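Local coordinates for protein lipid II:glycine glycyltransferase (Staphylococcus aureus, PDB 6SNR) that probably adds the first glycine of the pentaglycine bridge to the lysine of membrane-bound lipid II during peptidoglycan synthesis, taking it from glycyl-tRNA(Gly), at residues Met1-Thr7 and Arg42-Arg47; Gly37-Ile43 and Ala55-Lys60. All coordinates share one frame; numbering follows the deposited sequence.

Both contacts lie in one seven-stranded mixed sheet and share strand 39-47, which takes a neighbour on each side. Contact 1 adds the short N-terminal strand 2-3, an outermost strand of the sheet, while contact 2 pairs the two arms of the hairpin formed by strands 39-47 and 50-61, one place further in. The edge pairing is brief, mostly exposed on the 1-7 side, and eked out by a water and by an arginine gripping a backbone carbonyl. The hairpin pairing is regular, buried along 55-59 and faced largely with aliphatic and aromatic side chains. R42 belongs to both: its backbone follows the hairpin, whereas its guanidinium reaches the N-terminal segment.

Contact 1. Residues Met1-Thr7 and Arg42-Arg47; sequences MEKMHIT and RIAVGR
The guanidinium of R42 meets I6 O at its edge and has T7 O over one face. It ties down the N-terminal segment, whose strand 2-3 pairs antiparallel with strand 39-47 at the edge of the mixed sheet. NH1 and NH2 both donate to I6 O, at 3.1 and 2.9 Å, and the carbonyl oxygen lies close to the guanidinium plane. Seen from the acceptor, both nitrogens approach from the same face of the I6 carbonyl plane, NH1 well above it and NH2 tilted by 21°. The R42 chain bends at chi3 to turn this end toward the N-terminal segment, and N8 OD1 takes a further bond from NH2, fixing the group where helix 8-17 begins; T7 is the N-cap of that helix.

E2 and G46 form a hydrogen-bonded pair: E2 N to G46 O and G46 N to E2 O are both 3.1 Å. K3 and V45 form the non-hydrogen-bonded pair that follows, and M4 N then donates to A44 O from 44° above the carbonyl plane. Here a water also links the two segments, donating to M4 O and accepting from A44 N.

Apolar groups fill in around the backbone. A44 CB packs against I6 CD1 at 3.9 Å, and the I6 chain crosses that of R42 at about a right angle. At the other end M1 CB rests on R47 CG, while M1 SD faces V45 CG2. The bare backbone of G46 leaves room for M4: its chain bends at chi3 (63°), past an extended chi2, and SD settles 3.6 Å from G46 CA.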
loop_
_atom_site.group_PDB
_atom_site.type_symbol
_atom_site.label_atom_id
_atom_site.label_comp_id
_atom_site.label_asym_id
_atom_site.label_seq_id
_atom_site.Cartn_x
_atom_site.Cartn_y
_atom_site.Cartn_z
ATOM N N MET A 1 12.254 -27.092 22.113
ATOM C CA MET A 1 11.095 -27.739 21.415
ATOM C C MET A 1 11.558 -28.439 20.131
ATOM O O MET A 1 12.637 -28.995 20.145
ATOM C CB MET A 1 10.015 -26.707 21.162
ATOM C CG MET A 1 10.436 -25.516 20.313
ATOM S SD MET A 1 8.931 -24.574 20.033
ATOM C CE MET A 1 8.724 -23.933 21.690
ATOM N N GLU A 2 10.804 -28.413 19.025
ATOM C CA GLU A 2 11.183 -29.244 17.872
ATOM C C GLU A 2 11.257 -28.464 16.555
ATOM O O GLU A 2 10.459 -27.559 16.340
ATOM C CB GLU A 2 10.185 -30.410 17.762
ATOM C CG GLU A 2 9.807 -30.925 16.389
ATOM C CD GLU A 2 8.770 -32.049 16.458
ATOM O OE1 GLU A 2 7.879 -32.015 17.340
ATOM O OE2 GLU A 2 8.837 -32.972 15.615
ATOM N N LYS A 3 12.225 -28.824 15.720
ATOM C CA LYS A 3 12.347 -28.278 14.383
ATOM C C LYS A 3 11.308 -28.964 13.519
ATOM O O LYS A 3 11.103 -30.142 13.658
ATOM C CB LYS A 3 13.726 -28.484 13.789
ATOM C CG LYS A 3 14.870 -27.809 14.522
ATOM C CD LYS A 3 16.145 -27.956 13.726
ATOM C CE LYS A 3 16.895 -29.217 14.078
ATOM N NZ LYS A 3 17.581 -29.072 15.391
ATOM N N MET A 4 10.648 -28.224 12.620
ATOM C CA MET A 4 9.575 -28.810 11.818
ATOM C C MET A 4 9.753 -28.494 10.352
ATOM O O MET A 4 10.264 -27.427 9.992
ATOM C CB MET A 4 8.229 -28.262 12.267
ATOM C CG MET A 4 7.863 -28.573 13.703
ATOM S SD MET A 4 6.352 -27.826 14.308
ATOM C CE MET A 4 5.096 -28.550 13.259
ATOM N N HIS A 5 9.286 -29.402 9.507
ATOM C CA HIS A 5 9.188 -29.207 8.093
ATOM C C HIS A 5 7.724 -28.945 7.774
ATOM O O HIS A 5 6.833 -29.790 8.054
ATOM C CB HIS A 5 9.666 -30.453 7.326
ATOM C CG HIS A 5 9.357 -30.440 5.859
ATOM N ND1 HIS A 5 9.149 -31.607 5.131
ATOM C CD2 HIS A 5 9.174 -29.417 4.980
ATOM C CE1 HIS A 5 8.890 -31.296 3.874
ATOM N NE2 HIS A 5 8.879 -29.971 3.762
ATOM N N ILE A 6 7.486 -27.748 7.243
ATOM C CA ILE A 6 6.157 -27.335 6.755
ATOM C C ILE A 6 6.245 -26.888 5.312
ATOM O O ILE A 6 7.308 -26.456 4.821
ATOM C CB ILE A 6 5.495 -26.304 7.669
ATOM C CG1 ILE A 6 6.163 -24.918 7.597
ATOM C CG2 ILE A 6 5.542 -26.828 9.072
ATOM C CD1 ILE A 6 5.516 -23.919 8.525
ATOM N N THR A 7 5.124 -27.001 4.577
ATOM C CA THR A 7 5.124 -26.679 3.195
ATOM C C THR A 7 5.140 -25.164 2.998
ATOM O O THR A 7 4.899 -24.428 3.960
ATOM C CB THR A 7 3.862 -27.206 2.459
ATOM O OG1 THR A 7 2.704 -26.542 2.958
ATOM C CG2 THR A 7 3.733 -28.735 2.656
ATOM N N ARG A 42 13.919 -21.638 4.677
ATOM C CA ARG A 42 12.923 -21.516 5.726
ATOM C C ARG A 42 13.267 -22.355 6.943
ATOM O O ARG A 42 13.935 -23.405 6.835
ATOM C CB ARG A 42 11.492 -21.882 5.210
ATOM C CG ARG A 42 10.910 -20.884 4.209
ATOM C CD ARG A 42 9.409 -21.092 4.100
ATOM N NE ARG A 42 9.106 -22.311 3.285
ATOM C CZ ARG A 42 8.659 -23.466 3.788
ATOM N NH1 ARG A 42 8.533 -23.664 5.090
ATOM N NH2 ARG A 42 8.396 -24.487 2.956
ATOM N N ILE A 43 12.755 -21.921 8.080
ATOM C CA ILE A 43 12.784 -22.634 9.375
ATOM C C ILE A 43 11.390 -22.564 9.984
ATOM O O ILE A 43 10.618 -21.634 9.746
ATOM C CB ILE A 43 13.820 -22.093 10.379
ATOM C CG1 ILE A 43 13.655 -20.572 10.660
ATOM C CG2 ILE A 43 15.220 -22.308 9.820
ATOM C CD1 ILE A 43 14.620 -19.958 11.690
ATOM N N ALA A 44 11.058 -23.565 10.795
ATOM C CA ALA A 44 9.816 -23.613 11.561
ATOM C C ALA A 44 10.095 -24.382 12.816
ATOM O O ALA A 44 10.875 -25.323 12.797
ATOM C CB ALA A 44 8.666 -24.214 10.766
ATOM N N VAL A 45 9.502 -23.945 13.910
ATOM C CA VAL A 45 9.595 -24.621 15.216
ATOM C C VAL A 45 8.199 -24.725 15.868
ATOM O O VAL A 45 7.278 -23.941 15.592
ATOM C CB VAL A 45 10.556 -23.862 16.153
ATOM C CG1 VAL A 45 11.955 -23.721 15.572
ATOM C CG2 VAL A 45 9.970 -22.513 16.532
ATOM N N GLY A 46 8.003 -25.769 16.675
ATOM C CA GLY A 46 6.748 -25.957 17.377
ATOM C C GLY A 46 6.772 -27.150 18.329
ATOM O O GLY A 46 7.832 -27.686 18.627
ATOM N N ARG A 47 5.596 -27.505 18.825
ATOM C CA ARG A 47 5.448 -28.603 19.803
ATOM C C ARG A 47 4.126 -29.289 19.548
ATOM O O ARG A 47 3.126 -28.625 19.237
ATOM C CB ARG A 47 5.420 -28.067 21.234
ATOM C CG ARG A 47 6.767 -27.706 21.811
ATOM C CD ARG A 47 6.651 -27.331 23.281
ATOM N NE ARG A 47 6.488 -28.499 24.158
ATOM C CZ ARG A 47 5.334 -28.939 24.667
ATOM N NH1 ARG A 47 4.177 -28.331 24.396
ATOM N NH2 ARG A 47 5.330 -30.011 25.453
HETATM O O HOH W 1 12.818 -26.111 10.368
#

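Contact 2. Residues Gly37-Ile43 and Ala55-Lys60; sequences GWYARRI and AQLLFK
F59 CB sits over one face of the Y39 ring, 3.5 Å from its centroid and 18° off the normal, a CH-pi contact offset toward the hydroxyl end. The two rings are near parallel, planes at 23°, but so far slid apart that they barely overlap; the edge of the F59 ring instead meets Y39 O. A second CH-pi contact lies on W38: K60 CB stands 3.7 Å from the centroid of its six-membered ring, and K60 CD continues over the indole toward CE2 and NE1. The lysine crosses the indole at about a right angle, its fully extended chain laying both CB and CD along the ring system. L58 CB approaches W38 CE3 at 3.6 Å.

These side chains are set in register by the beta hairpin of strands 39-47 and 50-61, whose segments run antiparallel. Y39 pairs with F59, R41 with L57 and I43 with A55, each through two backbone hydrogen bonds. F59 N to Y39 O, at 2.7 Å, is the shortest of the six and nearly straight at 171°. On the face of Y39 and F59, I43 CG1 touches both A55 CB (3.7 Å) and L57 CD1 (4.0 Å); the opposite face carries A40 CB against L58 CD2.

Further out, helix 83-99 covers I43 and F59, and helix 27-33 lies on W38, A40 and Q56. Y39 OH bonds E100, and K60 NZ bonds T36 O just before G37, the positive-phi residue of the Schellman motif ending the preceding helix. With the Y39 hydroxyl and K60 ammonium bonded outside the strand pair, the cross-strand side-chain contacts rest largely on aliphatic carbons and ring faces, and backbone hydrogen bonds supply the polar cohesion.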
loop_
_atom_site.group_PDB
_atom_site.type_symbol
_atom_site.label_atom_id
_atom_site.label_comp_id
_atom_site.label_asym_id
_atom_site.label_seq_id
_atom_site.Cartn_x
_atom_site.Cartn_y
_atom_site.Cartn_z
ATOM N N GLY A 37 19.511 -11.332 -6.589
ATOM C CA GLY A 37 20.592 -12.164 -6.102
ATOM C C GLY A 37 20.350 -12.835 -4.772
ATOM O O GLY A 37 21.280 -13.415 -4.181
ATOM N N TRP A 38 19.113 -12.776 -4.279
ATOM C CA TRP A 38 18.806 -13.382 -3.008
ATOM C C TRP A 38 18.294 -14.798 -3.172
ATOM O O TRP A 38 17.482 -15.071 -4.062
ATOM C CB TRP A 38 17.750 -12.596 -2.227
ATOM C CG TRP A 38 18.128 -11.171 -1.923
ATOM C CD1 TRP A 38 17.985 -10.087 -2.759
ATOM C CD2 TRP A 38 18.764 -10.672 -0.732
ATOM N NE1 TRP A 38 18.460 -8.944 -2.142
ATOM C CE2 TRP A 38 18.964 -9.280 -0.908
ATOM C CE3 TRP A 38 19.207 -11.261 0.451
ATOM C CZ2 TRP A 38 19.566 -8.474 0.124
ATOM C CZ3 TRP A 38 19.814 -10.462 1.430
ATOM C CH2 TRP A 38 19.957 -9.100 1.263
ATOM N N TYR A 39 18.762 -15.699 -2.324
ATOM C CA TYR A 39 18.228 -17.069 -2.243
ATOM C C TYR A 39 17.679 -17.349 -0.863
ATOM O O TYR A 39 18.177 -16.837 0.144
ATOM C CB TYR A 39 19.233 -18.153 -2.680
ATOM C CG TYR A 39 20.535 -18.255 -1.866
ATOM C CD1 TYR A 39 21.608 -17.394 -2.147
ATOM C CD2 TYR A 39 20.717 -19.237 -0.906
ATOM C CE1 TYR A 39 22.800 -17.468 -1.423
ATOM C CE2 TYR A 39 21.913 -19.328 -0.191
ATOM C CZ TYR A 39 22.944 -18.449 -0.476
ATOM O OH TYR A 39 24.095 -18.576 0.303
ATOM N N ALA A 40 16.641 -18.189 -0.805
ATOM C CA ALA A 40 15.865 -18.361 0.381
ATOM C C ALA A 40 15.977 -19.718 1.053
ATOM O O ALA A 40 16.141 -20.771 0.371
ATOM C CB ALA A 40 14.379 -18.046 0.105
ATOM N N ARG A 41 15.792 -19.691 2.360
ATOM C CA ARG A 41 15.666 -20.889 3.191
ATOM C C ARG A 41 14.626 -20.614 4.223
ATOM O O ARG A 41 14.425 -19.465 4.600
ATOM C CB ARG A 41 17.004 -21.215 3.848
ATOM C CG ARG A 41 18.056 -21.679 2.850
ATOM C CD ARG A 41 17.802 -23.084 2.266
ATOM N NE ARG A 41 17.721 -24.020 3.342
ATOM C CZ ARG A 41 18.785 -24.560 3.953
ATOM N NH1 ARG A 41 20.023 -24.321 3.529
ATOM N NH2 ARG A 41 18.596 -25.361 4.980
ATOM N N ARG A 42 13.919 -21.638 4.677
ATOM C CA ARG A 42 12.923 -21.516 5.726
ATOM C C ARG A 42 13.267 -22.355 6.943
ATOM O O ARG A 42 13.935 -23.405 6.835
ATOM C CB ARG A 42 11.492 -21.882 5.210
ATOM C CG ARG A 42 10.910 -20.884 4.209
ATOM C CD ARG A 42 9.409 -21.092 4.100
ATOM N NE ARG A 42 9.106 -22.311 3.285
ATOM C CZ ARG A 42 8.659 -23.466 3.788
ATOM N NH1 ARG A 42 8.533 -23.664 5.090
ATOM N NH2 ARG A 42 8.396 -24.487 2.956
ATOM N N ILE A 43 12.755 -21.921 8.080
ATOM C CA ILE A 43 12.784 -22.634 9.375
ATOM C C ILE A 43 11.390 -22.564 9.984
ATOM O O ILE A 43 10.618 -21.634 9.746
ATOM C CB ILE A 43 13.820 -22.093 10.379
ATOM C CG1 ILE A 43 13.655 -20.572 10.660
ATOM C CG2 ILE A 43 15.220 -22.308 9.820
ATOM C CD1 ILE A 43 14.620 -19.958 11.690
ATOM N N ALA A 55 10.299 -18.576 10.055
ATOM C CA ALA A 55 11.095 -17.504 9.473
ATOM C C ALA A 55 11.571 -17.901 8.095
ATOM O O ALA A 55 11.883 -19.065 7.821
ATOM C CB ALA A 55 12.252 -17.134 10.403
ATOM N N GLN A 56 11.576 -16.937 7.197
ATOM C CA GLN A 56 12.133 -17.041 5.903
ATOM C C GLN A 56 13.426 -16.211 5.850
ATOM O O GLN A 56 13.434 -15.016 6.117
ATOM C CB GLN A 56 11.149 -16.491 4.876
ATOM C CG GLN A 56 11.644 -16.575 3.500
ATOM C CD GLN A 56 10.543 -16.327 2.522
ATOM O OE1 GLN A 56 10.123 -15.176 2.305
ATOM N NE2 GLN A 56 10.048 -17.391 1.960
ATOM N N LEU A 57 14.518 -16.884 5.578
ATOM C CA LEU A 57 15.874 -16.306 5.537
ATOM C C LEU A 57 16.257 -16.044 4.129
ATOM O O LEU A 57 16.158 -16.943 3.257
ATOM C CB LEU A 57 16.889 -17.324 6.162
ATOM C CG LEU A 57 16.890 -17.581 7.662
ATOM C CD1 LEU A 57 15.583 -17.927 8.309
ATOM C CD2 LEU A 57 17.933 -18.683 7.943
ATOM N N LEU A 58 16.715 -14.833 3.817
ATOM C CA LEU A 58 17.209 -14.516 2.520
ATOM C C LEU A 58 18.707 -14.334 2.637
ATOM O O LEU A 58 19.197 -13.589 3.482
ATOM C CB LEU A 58 16.597 -13.219 1.960
ATOM C CG LEU A 58 15.092 -13.353 1.682
ATOM C CD1 LEU A 58 14.474 -12.000 1.282
ATOM C CD2 LEU A 58 14.864 -14.361 0.585
ATOM N N PHE A 59 19.418 -14.970 1.732
ATOM C CA PHE A 59 20.886 -14.824 1.632
ATOM C C PHE A 59 21.353 -14.158 0.362
ATOM O O PHE A 59 20.823 -14.424 -0.736
ATOM C CB PHE A 59 21.534 -16.262 1.683
ATOM C CG PHE A 59 21.396 -16.927 2.991
ATOM C CD1 PHE A 59 22.336 -16.805 3.979
ATOM C CD2 PHE A 59 20.320 -17.762 3.266
ATOM C CE1 PHE A 59 22.192 -17.425 5.192
ATOM C CE2 PHE A 59 20.168 -18.364 4.476
ATOM C CZ PHE A 59 21.101 -18.220 5.474
ATOM N N LYS A 60 22.439 -13.364 0.476
ATOM C CA LYS A 60 23.027 -12.759 -0.697
ATOM C C LYS A 60 24.517 -12.620 -0.447
ATOM O O LYS A 60 24.917 -12.209 0.615
ATOM C CB LYS A 60 22.433 -11.405 -1.039
ATOM C CG LYS A 60 22.903 -10.809 -2.368
ATOM C CD LYS A 60 22.133 -9.565 -2.737
ATOM C CE LYS A 60 22.748 -8.832 -3.911
ATOM N NZ LYS A 60 21.874 -7.703 -4.378
#